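Local coordinates for protein endo-beta-1,2-glucanase (Talaromyces funiculosus, PDB 6IMV) that probably hydrolyses internal beta-1,2-glucosidic linkages of beta-1,2-glucans, acting as an endo-beta-1,2-glucanase with a glucose-binding cleft, at residues D36-E41 and S97-R102; Y90-A95 and A442-V447; F301-T306 and M343-N348; G360-A365 and I375-V380. One frame throughout, in Å; residues are numbered along the deposited sequence.

Interaction 1: residues D36-E41 and S97-R102; sequences DVLFWE and SADAAR
Arg102 lies across Phe39 and beside Leu38, joining helix 30-41 to helix 98-104 in what is probably an (alpha/alpha)6-barrel fold. Helix segments 36-41 and 98-102 run 48° apart, 8.9 Å between axes, near enough for side chains alone to mediate the contact. The apolar part belongs to Leu38 and the aliphatic stem of Arg102. Leu38 CB touches Arg102 CG at 3.8 Å, and the Leu38 side chain crosses that of Asp99 at about a right angle, Leu38 CD1 lying 3.7 Å from Asp99 CG; the same leucine also packs on Val440 and Ile443 of helix 433-443, a place suited to a branched aliphatic residue. The charged part is looser. Arg102 leaves its backbone with CG anti to N (chi1 178°) and bends at chi2, which carries the guanidinium to the Phe39 side, where NE donates to Asn35 O. Its NH2 forms a long salt bridge of 4.0 Å with Asp36 OD1, the other carboxylate oxygen being held by Tyr21 OH. A methionine in place of Arg102 would probably leave Asp36 without its cationic partner and Asn35 O without this donor. Ser97 N-caps helix 98-104, its OG accepting from Ala100 N at 3.0 Å. The ring of Phe39 is turned 42° from the guanidinium plane, and its CD1 sits 3.8 Å above the centre of one guanidinium face.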
# COMPACT_ATOMS: atom_id res chain seq x y z
N ASP A 36 5.80 20.28 -0.67
CA ASP A 36 6.47 20.17 -1.97
C ASP A 36 6.29 18.74 -2.52
O ASP A 36 6.00 18.57 -3.70
CB ASP A 36 7.94 20.57 -1.87
CG ASP A 36 8.11 22.08 -1.73
OD1 ASP A 36 7.11 22.79 -1.90
OD2 ASP A 36 9.23 22.52 -1.44
N VAL A 37 6.46 17.75 -1.64
CA VAL A 37 6.33 16.34 -1.99
C VAL A 37 4.96 16.07 -2.62
O VAL A 37 4.87 15.49 -3.70
CB VAL A 37 6.58 15.43 -0.78
CG1 VAL A 37 6.17 13.99 -1.07
CG2 VAL A 37 8.02 15.49 -0.31
N LEU A 38 3.90 16.52 -1.94
CA LEU A 38 2.53 16.23 -2.36
C LEU A 38 2.25 16.83 -3.74
O LEU A 38 1.55 16.21 -4.55
CB LEU A 38 1.56 16.78 -1.32
CG LEU A 38 1.49 16.00 -0.01
CD1 LEU A 38 0.77 16.81 1.05
CD2 LEU A 38 0.81 14.65 -0.23
N PHE A 39 2.77 18.04 -3.98
CA PHE A 39 2.57 18.76 -5.25
C PHE A 39 3.06 17.91 -6.42
O PHE A 39 2.33 17.67 -7.39
CB PHE A 39 3.28 20.12 -5.25
CG PHE A 39 3.10 20.92 -6.51
CD1 PHE A 39 1.98 21.73 -6.66
CD2 PHE A 39 4.01 20.85 -7.55
CE1 PHE A 39 1.79 22.47 -7.83
CE2 PHE A 39 3.83 21.58 -8.71
CZ PHE A 39 2.72 22.39 -8.85
N TRP A 40 4.30 17.42 -6.32
CA TRP A 40 4.89 16.66 -7.42
C TRP A 40 4.34 15.23 -7.48
O TRP A 40 4.14 14.70 -8.59
CB TRP A 40 6.42 16.74 -7.36
CG TRP A 40 6.87 18.06 -7.88
CD1 TRP A 40 7.25 19.14 -7.14
CD2 TRP A 40 6.86 18.50 -9.25
NE1 TRP A 40 7.52 20.20 -7.96
CE2 TRP A 40 7.28 19.84 -9.26
CE3 TRP A 40 6.54 17.88 -10.47
CZ2 TRP A 40 7.41 20.57 -10.44
CZ3 TRP A 40 6.66 18.60 -11.64
CH2 TRP A 40 7.10 19.93 -11.62
N GLU A 41 4.06 14.62 -6.32
CA GLU A 41 3.42 13.31 -6.30
C GLU A 41 2.08 13.36 -7.06
O GLU A 41 1.74 12.42 -7.78
CB GLU A 41 3.21 12.83 -4.85
CG GLU A 41 4.46 12.27 -4.18
CD GLU A 41 5.34 11.42 -5.06
OE1 GLU A 41 4.86 10.38 -5.58
OE2 GLU A 41 6.51 11.79 -5.25
N SER A 97 -9.82 17.19 2.70
CA SER A 97 -8.43 17.27 3.18
C SER A 97 -7.63 18.24 2.29
O SER A 97 -7.62 18.11 1.05
CB SER A 97 -7.77 15.91 3.22
OG SER A 97 -6.35 16.02 3.15
N ALA A 98 -6.94 19.18 2.94
CA ALA A 98 -6.16 20.20 2.23
C ALA A 98 -4.92 19.56 1.62
O ALA A 98 -4.51 19.94 0.53
CB ALA A 98 -5.79 21.32 3.17
N ASP A 99 -4.32 18.60 2.34
CA ASP A 99 -3.15 17.85 1.85
C ASP A 99 -3.54 17.01 0.62
O ASP A 99 -2.79 16.96 -0.34
CB ASP A 99 -2.53 16.99 2.97
CG ASP A 99 -1.50 17.73 3.82
OD1 ASP A 99 -1.27 18.94 3.56
OD2 ASP A 99 -0.93 17.10 4.74
N ALA A 100 -4.68 16.32 0.66
CA ALA A 100 -5.15 15.55 -0.49
C ALA A 100 -5.41 16.48 -1.69
O ALA A 100 -5.21 16.08 -2.83
CB ALA A 100 -6.38 14.75 -0.14
N ALA A 101 -5.85 17.71 -1.42
CA ALA A 101 -6.13 18.72 -2.46
C ALA A 101 -4.81 19.23 -3.07
O ALA A 101 -4.74 19.50 -4.26
CB ALA A 101 -6.95 19.85 -1.89
N ARG A 102 -3.77 19.37 -2.24
CA ARG A 102 -2.43 19.74 -2.71
C ARG A 102 -1.93 18.71 -3.73
O ARG A 102 -1.27 19.08 -4.69
CB ARG A 102 -1.46 19.87 -1.53
CG ARG A 102 -0.03 20.20 -1.92
CD ARG A 102 0.14 21.63 -2.35
NE ARG A 102 1.55 21.96 -2.43
CZ ARG A 102 2.04 23.02 -3.06
NH1 ARG A 102 1.23 23.93 -3.57
NH2 ARG A 102 3.35 23.15 -3.18

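Interaction 2: residues Y90-A95 and A442-V447; sequences YAHAIA and AILGGV
His92 and Leu444 bring their CA atoms within 7.5 Å of each other, where helix 80-94 passes the loop that leaves helix 433-443; one residue earlier on the first helix, Ala91 CA lies 7.7 Å from Val447 CA. Nearly everything across this gap is done by the imidazole of His92. With CG anti to the carbonyl carbon (chi1 -69°), the ring extends from its helix past Leu444, and the ring and the leucine side chain run alongside each other, head to tail. Leu444 CB lies over one ring face, 3.9 Å from the centroid and 18° off the normal, a CH-pi contact, while Leu444 CD1 adds to it near His92 CD2. Past the rim, His92 NE2 points to Gly446 O at 2.7 Å, but the bond is weak because it is bent to 123° at the hydrogen. A histidine fits here because it offers both a flat face to an aliphatic group and a polar edge to a backbone oxygen. Helix 433-443 ends in a Schellman motif, with Gly445, of positive phi, the first residue out of it; Gly446 also has a positive phi, a conformation easily adopted by residues lacking a CB. Val447 follows at the N-cap position of helix 448-457, so the short connection links two successive helices. Val447 CG1 approaches the imidazole obliquely, 3.6 Å from His92 NE2. The same methyl meets Ala91 CB loosely at 4.4 Å. The small Ala91 lets the valine approach the helix surface, with Phe176 and Ala175 of helix 163-182 packing on Ala91 and Val447 respectively.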
# COMPACT_ATOMS: atom_id res chain seq x y z
N TYR A 90 -8.67 9.16 -2.51
CA TYR A 90 -9.96 9.77 -2.83
C TYR A 90 -10.82 9.94 -1.58
O TYR A 90 -11.63 10.87 -1.54
CB TYR A 90 -10.70 8.96 -3.90
CG TYR A 90 -10.07 8.96 -5.27
CD1 TYR A 90 -9.18 9.94 -5.68
CD2 TYR A 90 -10.38 7.96 -6.17
CE1 TYR A 90 -8.61 9.90 -6.94
CE2 TYR A 90 -9.83 7.92 -7.44
CZ TYR A 90 -8.94 8.90 -7.83
OH TYR A 90 -8.40 8.84 -9.08
N ALA A 91 -10.67 9.07 -0.58
CA ALA A 91 -11.40 9.19 0.68
C ALA A 91 -11.01 10.51 1.36
O ALA A 91 -11.89 11.26 1.79
CB ALA A 91 -11.16 7.99 1.56
N HIS A 92 -9.71 10.82 1.40
CA HIS A 92 -9.23 12.07 1.98
C HIS A 92 -9.69 13.27 1.14
O HIS A 92 -10.11 14.29 1.69
CB HIS A 92 -7.71 12.04 2.16
CG HIS A 92 -7.25 11.09 3.22
ND1 HIS A 92 -7.51 11.30 4.56
CD2 HIS A 92 -6.57 9.92 3.15
CE1 HIS A 92 -6.99 10.31 5.27
NE2 HIS A 92 -6.42 9.45 4.42
N ALA A 93 -9.58 13.14 -0.19
CA ALA A 93 -9.91 14.21 -1.12
C ALA A 93 -11.39 14.60 -0.97
O ALA A 93 -11.70 15.79 -0.86
CB ALA A 93 -9.59 13.80 -2.54
N ILE A 94 -12.28 13.61 -0.96
CA ILE A 94 -13.72 13.90 -0.92
C ILE A 94 -14.11 14.48 0.45
O ILE A 94 -15.10 15.17 0.54
CB ILE A 94 -14.59 12.68 -1.28
CG1 ILE A 94 -15.96 13.14 -1.79
CG2 ILE A 94 -14.72 11.71 -0.11
CD1 ILE A 94 -16.73 12.09 -2.54
N ALA A 95 -13.34 14.18 1.50
CA ALA A 95 -13.60 14.68 2.85
C ALA A 95 -13.12 16.14 3.00
O ALA A 95 -13.39 16.76 4.00
CB ALA A 95 -12.93 13.81 3.87
N ALA A 442 0.46 7.50 3.67
CA ALA A 442 1.06 7.62 5.01
C ALA A 442 1.12 9.09 5.47
O ALA A 442 0.83 9.40 6.61
CB ALA A 442 2.40 6.95 5.04
N ILE A 443 1.50 9.99 4.56
CA ILE A 443 1.54 11.44 4.84
C ILE A 443 0.14 11.93 5.26
O ILE A 443 0.04 12.77 6.14
CB ILE A 443 2.08 12.22 3.63
CG1 ILE A 443 3.60 12.04 3.48
CG2 ILE A 443 1.68 13.69 3.67
CD1 ILE A 443 4.15 12.47 2.13
N LEU A 444 -0.92 11.37 4.67
CA LEU A 444 -2.32 11.77 4.96
C LEU A 444 -2.86 11.07 6.22
O LEU A 444 -4.00 11.30 6.61
CB LEU A 444 -3.20 11.42 3.75
CG LEU A 444 -2.88 12.21 2.48
CD1 LEU A 444 -3.70 11.69 1.31
CD2 LEU A 444 -3.15 13.70 2.70
N GLY A 445 -2.04 10.22 6.84
CA GLY A 445 -2.33 9.60 8.13
C GLY A 445 -3.09 8.28 7.99
O GLY A 445 -3.69 7.83 8.96
N GLY A 446 -3.06 7.66 6.81
CA GLY A 446 -3.87 6.46 6.55
C GLY A 446 -5.35 6.79 6.55
O GLY A 446 -5.72 7.99 6.61
N VAL A 447 -6.19 5.76 6.48
CA VAL A 447 -7.66 5.93 6.53
C VAL A 447 -8.22 5.26 7.80
O VAL A 447 -9.45 5.12 7.92
CB VAL A 447 -8.36 5.40 5.27
CG1 VAL A 447 -7.96 6.18 4.03
CG2 VAL A 447 -8.14 3.90 5.06

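Interaction 3: residues F301-T306 and M343-N348; sequences FSSHET and MFASIN. With GLC (alpha-D-glucopyranose), chain D; BGC (beta-D-glucopyranose), chain I.
Ser302 lays its hydroxyl against the backbone of Ala345 and Ser346: OG accepts from Ser346 N at 2.9 Å in a fairly straight bond (161°). A torsion of 165° puts this OG anti to the backbone N, where it also lies in the plane of the His304 ring, 2.5 Å from His304 ND1; either could be the donor. A small hydroxyl suits a place between a main-chain NH and an imidazole. Next to it, Ser303 N makes a weak bond to Phe344 O, and one water donates to both Phe301 O and Phe344 O. Ser346 packs its own hydroxyl close to the imidazole, and that OG is hydrogen-bonded to Ser363 O. With its inner nitrogen beside Ser302, His304 turns NE2 outward to donate to O4 of an alpha-D-glucopyranose at 3.0 Å and, weakly, to its O3. An alanine at His304 would probably deprive the sugar's O4 and O3 of their shared NE2 donor and leave Ser302 OG without its ring partner. On the strand, Asn348 ND2 reaches O4 of a separate beta-D-glucopyranose at 2.9 Å. One sugar met from a loop and another from a neighbouring strand, as here, is what is expected in the carbohydrate-binding cleft of a glycoside hydrolase.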
# COMPACT_ATOMS: atom_id res chain seq x y z
N PHE A 301 10.60 -8.45 6.13
CA PHE A 301 10.65 -7.13 6.80
C PHE A 301 10.80 -6.02 5.74
O PHE A 301 11.41 -4.98 6.00
CB PHE A 301 11.75 -7.06 7.86
CG PHE A 301 11.38 -6.24 9.07
CD1 PHE A 301 10.69 -6.82 10.13
CD2 PHE A 301 11.68 -4.88 9.14
CE1 PHE A 301 10.33 -6.07 11.23
CE2 PHE A 301 11.32 -4.14 10.25
CZ PHE A 301 10.64 -4.73 11.29
N SER A 302 10.22 -6.26 4.56
CA SER A 302 9.89 -5.22 3.61
C SER A 302 8.85 -4.29 4.24
O SER A 302 7.91 -4.78 4.90
CB SER A 302 9.36 -5.81 2.32
OG SER A 302 8.72 -4.83 1.52
N SER A 303 9.00 -2.98 4.01
CA SER A 303 8.08 -1.98 4.54
C SER A 303 6.63 -2.29 4.15
O SER A 303 5.71 -2.03 4.92
CB SER A 303 8.47 -0.58 4.10
OG SER A 303 9.76 -0.24 4.59
N HIS A 304 6.42 -2.85 2.95
CA HIS A 304 5.06 -3.06 2.41
C HIS A 304 4.24 -3.97 3.33
O HIS A 304 3.02 -3.87 3.35
CB HIS A 304 5.08 -3.59 0.97
CG HIS A 304 5.20 -5.07 0.87
ND1 HIS A 304 6.41 -5.73 1.01
CD2 HIS A 304 4.28 -6.03 0.66
CE1 HIS A 304 6.22 -7.03 0.90
NE2 HIS A 304 4.93 -7.24 0.68
N GLU A 305 4.92 -4.84 4.10
CA GLU A 305 4.26 -5.83 4.98
C GLU A 305 3.43 -5.15 6.08
O GLU A 305 2.59 -5.80 6.70
CB GLU A 305 5.30 -6.77 5.60
CG GLU A 305 6.03 -7.62 4.58
CD GLU A 305 7.33 -8.24 5.07
OE1 GLU A 305 7.53 -8.34 6.30
OE2 GLU A 305 8.17 -8.59 4.22
N THR A 306 3.65 -3.84 6.30
CA THR A 306 3.03 -3.05 7.38
C THR A 306 1.76 -2.33 6.89
O THR A 306 1.11 -1.65 7.67
CB THR A 306 4.09 -2.09 7.94
OG1 THR A 306 5.13 -2.88 8.51
CG2 THR A 306 3.56 -1.14 8.99
N MET A 343 16.21 2.75 2.65
CA MET A 343 15.66 1.57 3.28
C MET A 343 14.98 0.69 2.21
O MET A 343 14.86 1.09 1.06
CB MET A 343 14.69 1.98 4.40
CG MET A 343 15.35 2.77 5.49
SD MET A 343 14.28 3.14 6.90
CE MET A 343 13.20 4.39 6.21
N PHE A 344 14.57 -0.52 2.62
CA PHE A 344 14.25 -1.62 1.72
C PHE A 344 12.76 -1.99 1.76
O PHE A 344 12.13 -2.06 2.82
CB PHE A 344 15.07 -2.85 2.11
CG PHE A 344 16.55 -2.71 1.86
CD1 PHE A 344 17.04 -2.68 0.57
CD2 PHE A 344 17.44 -2.61 2.92
CE1 PHE A 344 18.41 -2.56 0.34
CE2 PHE A 344 18.80 -2.49 2.69
CZ PHE A 344 19.28 -2.47 1.40
N ALA A 345 12.22 -2.27 0.56
CA ALA A 345 10.89 -2.81 0.38
C ALA A 345 10.81 -3.50 -0.99
O ALA A 345 11.58 -3.17 -1.90
CB ALA A 345 9.86 -1.71 0.51
N SER A 346 9.89 -4.46 -1.12
CA SER A 346 9.60 -5.09 -2.40
C SER A 346 9.41 -4.00 -3.46
O SER A 346 8.67 -3.02 -3.24
CB SER A 346 8.39 -5.98 -2.31
OG SER A 346 8.50 -6.91 -1.24
N ILE A 347 10.08 -4.15 -4.61
CA ILE A 347 10.22 -3.05 -5.57
C ILE A 347 10.68 -3.60 -6.93
O ILE A 347 11.33 -4.66 -7.01
CB ILE A 347 11.22 -2.01 -5.01
CG1 ILE A 347 11.14 -0.68 -5.76
CG2 ILE A 347 12.65 -2.54 -5.00
CD1 ILE A 347 9.86 0.08 -5.51
N ASN A 348 10.34 -2.86 -7.99
CA ASN A 348 10.88 -3.10 -9.32
C ASN A 348 12.38 -2.81 -9.32
O ASN A 348 12.86 -1.87 -8.66
CB ASN A 348 10.17 -2.27 -10.39
CG ASN A 348 8.83 -2.87 -10.75
OD1 ASN A 348 8.76 -3.85 -11.49
ND2 ASN A 348 7.76 -2.32 -10.19
C1 GLC D . 3.04 -12.83 -0.58
C2 GLC D . 2.33 -11.52 -0.82
C3 GLC D . 3.03 -10.39 -0.09
C4 GLC D . 3.07 -10.70 1.39
C5 GLC D . 3.77 -12.04 1.60
C6 GLC D . 3.72 -12.47 3.07
O1 GLC D . 4.32 -12.72 -1.23
O2 GLC D . 2.37 -11.26 -2.23
O3 GLC D . 2.36 -9.14 -0.29
O4 GLC D . 3.72 -9.62 2.09
O5 GLC D . 3.15 -13.06 0.82
O6 GLC D . 2.37 -12.65 3.49
C2 BGC I . 4.48 -6.88 -10.47
C3 BGC I . 4.98 -5.57 -11.10
C4 BGC I . 4.43 -4.33 -10.38
C5 BGC I . 4.60 -4.48 -8.86
C6 BGC I . 4.01 -3.32 -8.06
C1 BGC I . 4.68 -6.86 -8.96
O1 BGC I . 4.20 -8.03 -8.30
O2 BGC I . 5.24 -7.96 -11.00
O3 BGC I . 4.63 -5.51 -12.49
O4 BGC I . 5.07 -3.12 -10.84
O5 BGC I . 4.01 -5.71 -8.43
O6 BGC I . 2.60 -3.31 -8.24
O HOH W 1 12.48 -2.52 5.43

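Interaction 4: residues G360-A365 and I375-V380; sequences GYISNA and IQELDV. With NAG (2-acetamido-2-deoxy-beta-D-glucopyranose), chain C; BGC (beta-D-glucopyranose), chain I.
Ile375 O receives Asn364 ND2 at 2.9 Å, the donor lying above the carbonyl plane while the oxygen stays close to the plane of the asparagine amide. With chi1 at 58°, the amide swings between its own backbone N and carbonyl carbon, so that an asparagine can reach this main-chain oxygen. Gln376 sets CB against Asn364 O, and its NE2 is held by Trp300 O. Glu377 N then donates to the same Asn364 O at 2.9 Å; Asn364 is the centre of an inverse gamma turn, the bend by which the chain leaves the beta-hairpin 347-352/357-362 at the end of strand 357-362, whose Tyr361 has C1 of a bound glucose over the centre of one ring face. The extended side chain of Glu377 crosses Ile362 at about a right angle, Glu377 CB 3.8 Å from Ile362 CG2, and its OE1 accepts from N2 of an N-acetylglucosamine at 3.0 Å; that sugar belongs to a glycan on the protein, probably linked to nearby Asn349. Leu378 only brushes Ala365, whose small CB packs against Glu377 O at 3.4 Å. Asp379 is paired with Arg421. Val380 ends the walk, its CG2 meeting Ile362 CD1 at 3.6 Å, a methyl-to-methyl contact of two aliphatic side chains.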
# COMPACT_ATOMS: atom_id res chain seq x y z
N GLY A 360 13.51 -6.80 -13.74
CA GLY A 360 12.75 -7.76 -12.95
C GLY A 360 12.12 -7.10 -11.74
O GLY A 360 12.23 -5.89 -11.57
N TYR A 361 11.42 -7.90 -10.93
CA TYR A 361 10.86 -7.43 -9.66
C TYR A 361 11.59 -8.08 -8.48
O TYR A 361 11.77 -9.29 -8.45
CB TYR A 361 9.36 -7.72 -9.60
CG TYR A 361 8.69 -7.09 -8.41
CD1 TYR A 361 8.33 -5.76 -8.42
CD2 TYR A 361 8.45 -7.82 -7.26
CE1 TYR A 361 7.72 -5.16 -7.33
CE2 TYR A 361 7.84 -7.24 -6.16
CZ TYR A 361 7.47 -5.91 -6.20
OH TYR A 361 6.86 -5.33 -5.13
N ILE A 362 12.01 -7.25 -7.52
CA ILE A 362 12.69 -7.71 -6.30
C ILE A 362 11.69 -7.75 -5.15
O ILE A 362 11.40 -6.71 -4.56
CB ILE A 362 13.89 -6.80 -5.94
CG1 ILE A 362 14.85 -6.57 -7.11
CG2 ILE A 362 14.62 -7.35 -4.73
CD1 ILE A 362 15.71 -5.33 -6.96
N SER A 363 11.18 -8.95 -4.85
CA SER A 363 10.26 -9.19 -3.73
C SER A 363 11.01 -9.14 -2.40
O SER A 363 10.50 -8.59 -1.42
CB SER A 363 9.59 -10.54 -3.86
OG SER A 363 8.69 -10.54 -4.95
N ASN A 364 12.18 -9.77 -2.39
CA ASN A 364 12.87 -10.19 -1.17
C ASN A 364 13.87 -9.11 -0.74
O ASN A 364 15.06 -9.38 -0.59
CB ASN A 364 13.52 -11.56 -1.36
CG ASN A 364 14.52 -11.60 -2.50
OD1 ASN A 364 14.41 -10.86 -3.46
ND2 ASN A 364 15.50 -12.48 -2.40
N ALA A 365 13.36 -7.89 -0.49
CA ALA A 365 14.18 -6.77 -0.02
C ALA A 365 13.63 -6.27 1.32
O ALA A 365 12.52 -5.72 1.39
CB ALA A 365 14.22 -5.68 -1.04
N ILE A 375 16.92 -15.19 2.60
CA ILE A 375 17.57 -15.01 1.30
C ILE A 375 17.00 -13.74 0.66
O ILE A 375 15.86 -13.73 0.21
CB ILE A 375 17.38 -16.24 0.38
CG1 ILE A 375 17.94 -17.52 1.02
CG2 ILE A 375 18.00 -15.97 -0.99
CD1 ILE A 375 17.52 -18.80 0.32
N GLN A 376 17.81 -12.68 0.61
CA GLN A 376 17.34 -11.34 0.27
C GLN A 376 18.31 -10.67 -0.70
O GLN A 376 19.52 -10.90 -0.65
CB GLN A 376 17.16 -10.50 1.54
CG GLN A 376 16.07 -11.03 2.45
CD GLN A 376 15.46 -9.99 3.36
OE1 GLN A 376 15.77 -8.80 3.28
NE2 GLN A 376 14.61 -10.44 4.28
N GLU A 377 17.75 -9.85 -1.59
CA GLU A 377 18.49 -8.95 -2.46
C GLU A 377 18.39 -7.54 -1.87
O GLU A 377 17.27 -7.00 -1.73
CB GLU A 377 17.93 -9.00 -3.89
CG GLU A 377 18.73 -8.14 -4.85
CD GLU A 377 18.30 -8.17 -6.31
OE1 GLU A 377 17.63 -9.13 -6.70
OE2 GLU A 377 18.64 -7.20 -7.04
N LEU A 378 19.55 -6.96 -1.55
CA LEU A 378 19.66 -5.68 -0.84
C LEU A 378 20.49 -4.67 -1.64
O LEU A 378 21.10 -3.76 -1.07
CB LEU A 378 20.31 -5.96 0.51
CG LEU A 378 19.57 -6.93 1.42
CD1 LEU A 378 20.33 -7.14 2.72
CD2 LEU A 378 18.15 -6.44 1.68
N ASP A 379 20.49 -4.77 -2.97
CA ASP A 379 21.27 -3.84 -3.78
C ASP A 379 20.41 -2.64 -4.24
O ASP A 379 20.96 -1.67 -4.72
CB ASP A 379 21.96 -4.54 -4.96
CG ASP A 379 21.02 -5.25 -5.91
OD1 ASP A 379 19.84 -5.43 -5.57
OD2 ASP A 379 21.48 -5.62 -6.98
N VAL A 380 19.08 -2.72 -4.06
CA VAL A 380 18.14 -1.70 -4.53
C VAL A 380 17.28 -1.20 -3.36
O VAL A 380 16.67 -1.99 -2.64
CB VAL A 380 17.27 -2.26 -5.68
CG1 VAL A 380 16.14 -1.31 -6.06
CG2 VAL A 380 18.13 -2.61 -6.89
C1 NAG C . 18.28 -6.83 -10.47
C2 NAG C . 18.29 -8.35 -10.54
C3 NAG C . 19.68 -8.84 -10.17
C4 NAG C . 20.70 -8.26 -11.13
C5 NAG C . 20.56 -6.75 -11.22
C6 NAG C . 21.42 -6.21 -12.36
C7 NAG C . 16.05 -9.20 -10.01
C8 NAG C . 15.22 -9.89 -8.97
N2 NAG C . 17.30 -8.92 -9.65
O3 NAG C . 19.72 -10.25 -10.21
O4 NAG C . 22.01 -8.58 -10.62
O5 NAG C . 19.21 -6.34 -11.44
O6 NAG C . 21.35 -4.79 -12.33
O7 NAG C . 15.61 -8.92 -11.11
C2 BGC I . 4.48 -6.88 -10.47
C3 BGC I . 4.98 -5.57 -11.10
C4 BGC I . 4.43 -4.33 -10.38
C5 BGC I . 4.60 -4.48 -8.86
C6 BGC I . 4.01 -3.32 -8.06
C1 BGC I . 4.68 -6.86 -8.96
O1 BGC I . 4.20 -8.03 -8.30
O2 BGC I . 5.24 -7.96 -11.00
O3 BGC I . 4.63 -5.51 -12.49
O4 BGC I . 5.07 -3.12 -10.84
O5 BGC I . 4.01 -5.71 -8.43
O6 BGC I . 2.60 -3.31 -8.24

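In the fold
From the N terminus, interaction 1 closes first, bringing helix 30-41 to helix 98-104 around the strands 57-64 and 71-78. Interaction 2 opens within that loop, at the end of helix 80-94, and closes near the C-terminal part of the chain after helix 433-443; the two therefore cross, and they touch where Asp99 packs on Leu444. The long loop of interaction 2 contains interactions 3 and 4, which follow each other in series. Interaction 3 ties the loop after strand 290-296 to the start of strand 347-352, and interaction 4 joins strand 357-362 to the segment before strand 380-381. Strands 347-352 and 357-362 are hairpin partners, and both contacts reach the same bound glucose. Interactions 2 and 4 lie on opposite sides of the chain's centre.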